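Local atomic coordinates of Sodium/sialic acid symporter SiaT (Proteus mirabilis, PDB entry 5NV9), a protein that couples the uptake of the sialic acid N-acetylneuraminic acid across the bacterial inner membrane to the inward flow of two sodium ions. Residues Thr57-Ser60 with Ser61-Met65; Thr77-Ile80 with Gly81-Ala85; Val281-Ile284 with Pro285-Phe289. All coordinates share one frame; numbering follows the deposited sequence.

Interaction 1: Thr57-Ser60 with Ser61-Met65. With NA (sodium ion), chain B; SLB (N-acetyl-beta-neuraminic acid), chain D.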
loop_
_atom_site.group_PDB
_atom_site.type_symbol
_atom_site.label_atom_id
_atom_site.label_comp_id
_atom_site.label_asym_id
_atom_site.label_seq_id
_atom_site.Cartn_x
_atom_site.Cartn_y
_atom_site.Cartn_z
ATOM N N THR A 57 -6.363 0.423 0.730
ATOM C CA THR A 57 -5.361 0.082 -0.320
ATOM C C THR A 57 -3.950 0.227 0.282
ATOM O O THR A 57 -3.174 -0.670 0.164
ATOM C CB THR A 57 -5.554 0.966 -1.597
ATOM O OG1 THR A 57 -6.802 0.664 -2.239
ATOM C CG2 THR A 57 -4.389 0.825 -2.680
ATOM N N THR A 58 -3.633 1.337 0.965
ATOM C CA THR A 58 -2.239 1.565 1.429
ATOM C C THR A 58 -1.886 0.756 2.670
ATOM O O THR A 58 -0.755 0.295 2.814
ATOM C CB THR A 58 -1.943 3.057 1.708
ATOM O OG1 THR A 58 -2.885 3.542 2.671
ATOM C CG2 THR A 58 -2.054 3.896 0.452
ATOM N N LEU A 59 -2.866 0.546 3.548
ATOM C CA LEU A 59 -2.644 -0.126 4.834
ATOM C C LEU A 59 -2.964 -1.594 4.719
ATOM O O LEU A 59 -4.122 -1.962 4.639
ATOM C CB LEU A 59 -3.535 0.450 5.934
ATOM C CG LEU A 59 -3.080 0.170 7.368
ATOM C CD1 LEU A 59 -3.708 1.158 8.355
ATOM C CD2 LEU A 59 -3.388 -1.245 7.779
ATOM N N SER A 60 -1.925 -2.404 4.826
ATOM C CA SER A 60 -1.993 -3.841 4.566
ATOM C C SER A 60 -1.604 -4.614 5.825
ATOM O O SER A 60 -1.455 -4.042 6.911
ATOM C CB SER A 60 -1.094 -4.166 3.384
ATOM O OG SER A 60 0.257 -4.326 3.747
ATOM N N SER A 61 -1.409 -5.911 5.692
ATOM C CA SER A 61 -0.885 -6.699 6.803
ATOM C C SER A 61 0.512 -6.317 7.226
ATOM O O SER A 61 0.932 -6.658 8.319
ATOM C CB SER A 61 -0.957 -8.166 6.423
ATOM O OG SER A 61 -0.107 -8.370 5.319
ATOM N N ILE A 62 1.240 -5.595 6.381
ATOM C CA ILE A 62 2.526 -5.010 6.716
ATOM C C ILE A 62 2.383 -4.024 7.901
ATOM O O ILE A 62 3.082 -4.155 8.904
ATOM C CB ILE A 62 3.127 -4.244 5.488
ATOM C CG1 ILE A 62 3.552 -5.206 4.392
ATOM C CG2 ILE A 62 4.309 -3.363 5.895
ATOM C CD1 ILE A 62 3.842 -4.523 3.092
ATOM N N THR A 63 1.489 -3.049 7.783
ATOM C CA THR A 63 1.237 -2.117 8.873
ATOM C C THR A 63 0.643 -2.875 10.065
ATOM O O THR A 63 1.059 -2.667 11.232
ATOM C CB THR A 63 0.254 -0.968 8.454
ATOM O OG1 THR A 63 0.940 0.048 7.715
ATOM C CG2 THR A 63 -0.473 -0.333 9.671
ATOM N N PHE A 64 -0.320 -3.770 9.782
ATOM C CA PHE A 64 -1.142 -4.364 10.854
ATOM C C PHE A 64 -0.254 -5.155 11.818
ATOM O O PHE A 64 -0.422 -5.033 13.041
ATOM C CB PHE A 64 -2.250 -5.255 10.287
ATOM C CG PHE A 64 -3.433 -5.477 11.231
ATOM C CD1 PHE A 64 -3.306 -6.236 12.390
ATOM C CD2 PHE A 64 -4.684 -4.965 10.922
ATOM C CE1 PHE A 64 -4.405 -6.414 13.260
ATOM C CE2 PHE A 64 -5.810 -5.163 11.762
ATOM C CZ PHE A 64 -5.679 -5.897 12.923
HETATM N N MSE A 65 0.668 -5.946 11.275
HETATM C CA MSE A 65 1.612 -6.755 12.058
HETATM C C MSE A 65 2.887 -6.047 12.450
HETATM O O MSE A 65 3.346 -6.258 13.568
HETATM C CB MSE A 65 2.050 -8.043 11.336
HETATM C CG MSE A 65 1.541 -9.283 12.098
HETATM SE SE MSE A 65 -0.416 -9.332 11.950
HETATM C CE MSE A 65 -0.519 -9.393 9.986
HETATM NA NA NA B . -5.229 -3.113 2.931
HETATM C C1 SLB D . 1.325 -0.947 4.338
HETATM C C2 SLB D . 1.880 0.438 4.146
HETATM C C3 SLB D . 3.354 0.428 4.478
HETATM C C4 SLB D . 3.963 1.848 4.517
HETATM C C5 SLB D . 3.166 2.605 5.579
HETATM C C6 SLB D . 1.666 2.599 5.213
HETATM C C7 SLB D . 0.756 3.314 6.222
HETATM C C8 SLB D . -0.691 3.249 5.809
HETATM C C9 SLB D . -1.574 4.101 6.721
HETATM C C10 SLB D . 4.122 4.488 6.855
HETATM C C11 SLB D . 4.220 5.991 6.862
HETATM N N5 SLB D . 3.639 3.991 5.707
HETATM O O1A SLB D . 0.802 -1.236 5.469
HETATM O O1B SLB D . 1.451 -1.791 3.371
HETATM O O2 SLB D . 1.676 0.902 2.781
HETATM O O4 SLB D . 5.382 1.809 4.897
HETATM O O6 SLB D . 1.191 1.260 5.110
HETATM O O7 SLB D . 0.839 2.695 7.510
HETATM O O8 SLB D . -0.832 3.683 4.462
HETATM O O9 SLB D . -1.270 5.514 6.615
HETATM O O10 SLB D . 4.405 3.789 7.841
#
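Ser60 and Phe64 close the first turn of helix 61-73, with Phe64 N donating to Ser60 O at 3.1 Å, just after Leu59 has left the helical path of 47-58. Ser60 is the N-cap: with OG between its own backbone N and carbonyl carbon (chi1 83°), Ser60 OG accepts from Ile62 N at 3.1 Å. Ser60 OG gives its own proton to O1B of N-acetylneuraminic acid at 2.8 Å. The other carboxylate oxygen, O1A, takes a nearly straight bond from Ser60 N (3.0 Å, 174°) and a weak one from Thr63 N, so the ligand's negative charge faces the start of a helix, which would be expected to favour it. The two branches of Thr63 do different work. OG1 accepts a bond from the ligand's O7 at 2.7 Å, while CG2, anti to the backbone N, turns onto Leu59 and lies 3.5 Å from its CG, the two side chains crossing at about a right angle. Thr58 OG1 pairs with O8 of the ligand and is also bonded to Phe55 O. Leu59 O points instead to a sodium ion 2.3 Å away, whose shell is completed by Ala56, Ala339, Ser342 and Ser343. Substrate and sodium thus share the backbone of an unwound helix break, a hallmark of the LeuT fold and here one side of the Na2 site conserved in the sodium:solute symporter family.

Interaction 2: Thr77-Ile80 with Gly81-Ala85. With SLB (N-acetyl-beta-neuraminic acid), chain D.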
loop_
_atom_site.group_PDB
_atom_site.type_symbol
_atom_site.label_atom_id
_atom_site.label_comp_id
_atom_site.label_asym_id
_atom_site.label_seq_id
_atom_site.Cartn_x
_atom_site.Cartn_y
_atom_site.Cartn_z
ATOM N N THR A 77 8.685 6.544 16.796
ATOM C CA THR A 77 9.195 7.547 15.840
ATOM C C THR A 77 8.646 7.443 14.405
ATOM O O THR A 77 8.469 8.446 13.765
ATOM C CB THR A 77 10.721 7.610 15.794
ATOM O OG1 THR A 77 11.263 6.323 15.574
ATOM C CG2 THR A 77 11.243 8.181 17.067
ATOM N N PHE A 78 8.408 6.233 13.908
ATOM C CA PHE A 78 7.855 6.025 12.591
ATOM C C PHE A 78 6.498 6.672 12.312
ATOM O O PHE A 78 6.159 6.914 11.170
ATOM C CB PHE A 78 7.729 4.543 12.301
ATOM C CG PHE A 78 8.987 3.905 11.757
ATOM C CD1 PHE A 78 10.249 4.132 12.354
ATOM C CD2 PHE A 78 8.896 2.971 10.732
ATOM C CE1 PHE A 78 11.391 3.497 11.879
ATOM C CE2 PHE A 78 10.054 2.348 10.227
ATOM C CZ PHE A 78 11.294 2.600 10.814
ATOM N N ILE A 79 5.727 6.964 13.360
ATOM C CA ILE A 79 4.430 7.589 13.212
ATOM C C ILE A 79 4.587 8.973 12.539
ATOM O O ILE A 79 3.646 9.462 11.917
ATOM C CB ILE A 79 3.606 7.648 14.550
ATOM C CG1 ILE A 79 2.098 7.641 14.249
ATOM C CG2 ILE A 79 4.020 8.856 15.419
ATOM C CD1 ILE A 79 1.208 7.798 15.456
ATOM N N ILE A 80 5.750 9.588 12.605
ATOM C CA ILE A 80 5.970 10.831 11.852
ATOM C C ILE A 80 5.616 10.567 10.369
ATOM O O ILE A 80 4.999 11.405 9.706
ATOM C CB ILE A 80 7.385 11.406 12.096
ATOM C CG1 ILE A 80 7.533 11.850 13.561
ATOM C CG2 ILE A 80 7.645 12.654 11.264
ATOM C CD1 ILE A 80 8.973 11.877 14.030
ATOM N N GLY A 81 5.897 9.356 9.886
ATOM C CA GLY A 81 5.486 8.941 8.546
ATOM C C GLY A 81 4.053 9.184 8.153
ATOM O O GLY A 81 3.783 9.607 7.031
ATOM N N GLN A 82 3.122 8.891 9.069
ATOM C CA GLN A 82 1.688 9.071 8.849
ATOM C C GLN A 82 1.280 10.519 8.659
ATOM O O GLN A 82 0.449 10.861 7.790
ATOM C CB GLN A 82 0.887 8.502 10.056
ATOM C CG GLN A 82 1.306 7.107 10.437
ATOM C CD GLN A 82 0.872 6.080 9.404
ATOM O OE1 GLN A 82 -0.085 6.288 8.666
ATOM N NE2 GLN A 82 1.487 4.932 9.439
ATOM N N TYR A 83 1.849 11.375 9.492
ATOM C CA TYR A 83 1.540 12.793 9.434
ATOM C C TYR A 83 2.163 13.480 8.220
ATOM O O TYR A 83 1.596 14.429 7.686
ATOM C CB TYR A 83 1.833 13.463 10.807
ATOM C CG TYR A 83 0.891 12.844 11.830
ATOM C CD1 TYR A 83 -0.445 13.177 11.860
ATOM C CD2 TYR A 83 1.309 11.830 12.677
ATOM C CE1 TYR A 83 -1.336 12.550 12.722
ATOM C CE2 TYR A 83 0.422 11.199 13.548
ATOM C CZ TYR A 83 -0.900 11.561 13.554
ATOM O OH TYR A 83 -1.770 10.976 14.442
ATOM N N LEU A 84 3.277 12.966 7.728
ATOM C CA LEU A 84 3.849 13.504 6.480
ATOM C C LEU A 84 2.977 13.115 5.287
ATOM O O LEU A 84 3.005 13.764 4.308
ATOM C CB LEU A 84 5.258 12.988 6.228
ATOM C CG LEU A 84 6.278 13.500 7.245
ATOM C CD1 LEU A 84 7.656 12.835 7.068
ATOM C CD2 LEU A 84 6.382 15.009 7.181
ATOM N N ALA A 85 2.229 12.034 5.408
ATOM C CA ALA A 85 1.377 11.486 4.336
ATOM C C ALA A 85 0.142 12.348 4.243
ATOM O O ALA A 85 -0.449 12.471 3.169
ATOM C CB ALA A 85 0.991 10.053 4.629
HETATM C C1 SLB D . 1.325 -0.947 4.338
HETATM C C2 SLB D . 1.880 0.438 4.146
HETATM C C3 SLB D . 3.354 0.428 4.478
HETATM C C4 SLB D . 3.963 1.848 4.517
HETATM C C5 SLB D . 3.166 2.605 5.579
HETATM C C6 SLB D . 1.666 2.599 5.213
HETATM C C7 SLB D . 0.756 3.314 6.222
HETATM C C8 SLB D . -0.691 3.249 5.809
HETATM C C9 SLB D . -1.574 4.101 6.721
HETATM C C10 SLB D . 4.122 4.488 6.855
HETATM C C11 SLB D . 4.220 5.991 6.862
HETATM N N5 SLB D . 3.639 3.991 5.707
HETATM O O1A SLB D . 0.802 -1.236 5.469
HETATM O O1B SLB D . 1.451 -1.791 3.371
HETATM O O2 SLB D . 1.676 0.902 2.781
HETATM O O4 SLB D . 5.382 1.809 4.897
HETATM O O6 SLB D . 1.191 1.260 5.110
HETATM O O7 SLB D . 0.839 2.695 7.510
HETATM O O8 SLB D . -0.832 3.683 4.462
HETATM O O9 SLB D . -1.270 5.514 6.615
HETATM O O10 SLB D . 4.405 3.789 7.841
HETATM O O HOH W 1 4.380 4.611 10.359
#
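Gln82 starts its course to the sugar against Ile79: its CB is 3.5 Å from Ile79 O, and its CG lies 3.9 Å from Ile79 CG1, the two side chains crossing at about a right angle. Beyond CG the chain bends (chi2 -71°), and this bend carries the amide over to the N-acetylneuraminic acid. There OE1 accepts a very short bond of 2.5 Å from the ligand's O9, while NE2 donates almost straight to O7 (3.0 Å, 171°). The second N-H of NE2 goes to a water that in turn donates to Phe78 O. The same water also donates to the ligand's acetamido oxygen, the water oxygen lying 2.6 Å from O10. Bonds at both ends of the amide fix its rotation. All this happens at the start of helix 80-87, within a transmembrane segment that forms one wall of the substrate pocket in this LeuT-fold symporter. The entry turns are tight: Gly81 N bonds to Phe78 O at 2.8 Å and Gln82 N to Ile79 O, each spanning three residues, and Leu84 N to Ile80 O is the first to span four. Gly81, bare of a side chain, lets the acetyl methyl C11 of the ligand come to 3.4 Å from its carbonyl carbon. Next to Gln82, Tyr83 runs beside the same Ile79, pointing the same way, with its CE2 4.0 Å from Ile79 CD1.

Interaction 3: Val281-Ile284 with Pro285-Phe289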
loop_
_atom_site.group_PDB
_atom_site.type_symbol
_atom_site.label_atom_id
_atom_site.label_comp_id
_atom_site.label_asym_id
_atom_site.label_seq_id
_atom_site.Cartn_x
_atom_site.Cartn_y
_atom_site.Cartn_z
ATOM N N VAL A 281 -6.005 8.425 8.488
ATOM C CA VAL A 281 -4.602 8.329 8.694
ATOM C C VAL A 281 -4.218 9.098 9.976
ATOM O O VAL A 281 -3.259 8.748 10.666
ATOM C CB VAL A 281 -3.835 8.825 7.441
ATOM C CG1 VAL A 281 -2.353 8.873 7.712
ATOM C CG2 VAL A 281 -4.111 7.908 6.258
ATOM N N ALA A 282 -4.946 10.164 10.277
ATOM C CA ALA A 282 -4.680 10.917 11.489
ATOM C C ALA A 282 -5.109 10.168 12.783
ATOM O O ALA A 282 -4.610 10.472 13.859
ATOM C CB ALA A 282 -5.370 12.282 11.419
ATOM N N ILE A 283 -5.993 9.188 12.689
ATOM C CA ILE A 283 -6.599 8.584 13.880
ATOM C C ILE A 283 -6.245 7.121 14.014
ATOM O O ILE A 283 -5.680 6.694 15.026
ATOM C CB ILE A 283 -8.121 8.728 13.863
ATOM C CG1 ILE A 283 -8.487 10.177 13.886
ATOM C CG2 ILE A 283 -8.733 8.033 15.070
ATOM C CD1 ILE A 283 -7.817 10.979 14.968
ATOM N N ILE A 284 -6.454 6.354 12.964
ATOM C CA ILE A 284 -6.235 4.890 13.060
ATOM C C ILE A 284 -4.803 4.334 13.351
ATOM O O ILE A 284 -4.674 3.524 14.258
ATOM C CB ILE A 284 -7.001 4.171 11.932
ATOM C CG1 ILE A 284 -8.521 4.454 12.097
ATOM C CG2 ILE A 284 -6.769 2.665 11.914
ATOM C CD1 ILE A 284 -9.175 4.092 13.441
ATOM N N PRO A 285 -3.734 4.717 12.566
ATOM C CA PRO A 285 -2.352 4.285 12.809
ATOM C C PRO A 285 -1.886 4.453 14.226
ATOM O O PRO A 285 -1.127 3.608 14.726
ATOM C CB PRO A 285 -1.532 5.199 11.872
ATOM C CG PRO A 285 -2.458 5.281 10.705
ATOM C CD PRO A 285 -3.811 5.483 11.324
ATOM N N ILE A 286 -2.295 5.538 14.878
ATOM C CA ILE A 286 -1.978 5.725 16.270
ATOM C C ILE A 286 -2.350 4.462 17.074
ATOM O O ILE A 286 -1.623 4.068 17.995
ATOM C CB ILE A 286 -2.776 6.863 16.913
ATOM C CG1 ILE A 286 -2.431 8.207 16.326
ATOM C CG2 ILE A 286 -2.466 6.942 18.399
ATOM C CD1 ILE A 286 -3.342 9.315 16.851
ATOM N N PHE A 287 -3.478 3.835 16.740
ATOM C CA PHE A 287 -3.897 2.614 17.478
ATOM C C PHE A 287 -2.949 1.442 17.259
ATOM O O PHE A 287 -2.745 0.666 18.212
ATOM C CB PHE A 287 -5.344 2.213 17.230
ATOM C CG PHE A 287 -6.316 3.091 17.924
ATOM C CD1 PHE A 287 -6.725 4.291 17.347
ATOM C CD2 PHE A 287 -6.815 2.743 19.165
ATOM C CE1 PHE A 287 -7.614 5.131 18.005
ATOM C CE2 PHE A 287 -7.683 3.593 19.826
ATOM C CZ PHE A 287 -8.084 4.788 19.251
ATOM N N PHE A 288 -2.318 1.347 16.074
ATOM C CA PHE A 288 -1.346 0.268 15.832
ATOM C C PHE A 288 -0.073 0.450 16.694
ATOM O O PHE A 288 0.452 -0.513 17.229
ATOM C CB PHE A 288 -1.068 0.093 14.347
ATOM C CG PHE A 288 -2.238 -0.480 13.603
ATOM C CD1 PHE A 288 -2.541 -1.837 13.699
ATOM C CD2 PHE A 288 -3.076 0.314 12.861
ATOM C CE1 PHE A 288 -3.679 -2.374 13.076
ATOM C CE2 PHE A 288 -4.221 -0.217 12.237
ATOM C CZ PHE A 288 -4.499 -1.563 12.316
ATOM N N PHE A 289 0.391 1.680 16.838
ATOM C CA PHE A 289 1.508 1.974 17.750
ATOM C C PHE A 289 1.064 1.681 19.175
ATOM O O PHE A 289 1.783 1.008 19.917
ATOM C CB PHE A 289 1.959 3.443 17.603
ATOM C CG PHE A 289 2.748 3.673 16.352
ATOM C CD1 PHE A 289 4.095 3.366 16.330
ATOM C CD2 PHE A 289 2.135 4.085 15.150
ATOM C CE1 PHE A 289 4.851 3.552 15.163
ATOM C CE2 PHE A 289 2.898 4.231 13.975
ATOM C CZ PHE A 289 4.260 3.946 13.983
#
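Ile284 O receives Phe287 N at 2.8 Å, a bond bent to 136° whose donor stands 47° out of the carbonyl plane. It spans three residues rather than four and belongs to a proline kink in the transmembrane helix 267-301, where the nitrogens of Pro285 and Ile286 make no bond to the preceding turn. Pro285 has no N-H to offer, and its ring carbon CD lies instead 3.4 Å from Val281 O. One residue on, Ala282 O is met by the methyl CD1 of Ile286 at 3.4 Å, and it is a probable hydrogen-bond partner of Tyr83 OH from helix 80-87. Ile283 O, also passed over by the backbone N of Phe287, is approached by the edge of the Phe287 ring, with CD1 at 3.5 Å, and by Ile286 CB. A bond from Phe289 N to Pro285 O resumes the regular helix. The side chains bridge the kink on two sides. Ile283 CG2 touches Phe287 CE1 at 4.3 Å, Phe287 going on to pack against Val194. Phe288 lies towards helix 61-73, and Val281, one turn before the proline, touches the bound sugar. With chi1 at -61°, Ile284 holds its CG2 anti to the backbone N, and this methyl leans toward the next turn, 3.9 Å from Phe288 CE2.

Interaction 1 is the most buried of the three, near the centre of the chain; interactions 2 and 3 are partly buried and lie farther out. Interactions 1 and 2 hold the same sugar from successive helices: interaction 1 takes the carboxylate with Ser60 and helix-start N-H groups and reaches the glycerol chain with threonine hydroxyls; interaction 2 takes that chain with an amide, and the acetamido group through water. Interaction 3 is chiefly apolar and touches both: Phe288 meets Phe64 edge-to-face, with Phe64 CD2 3.5 Å from Phe288 CE1, while Pro285 CG lies 3.3 Å from Gln82 OE1. Each departs from regular helix bonding in its own way: an unwound break, a tight first turn and a proline kink.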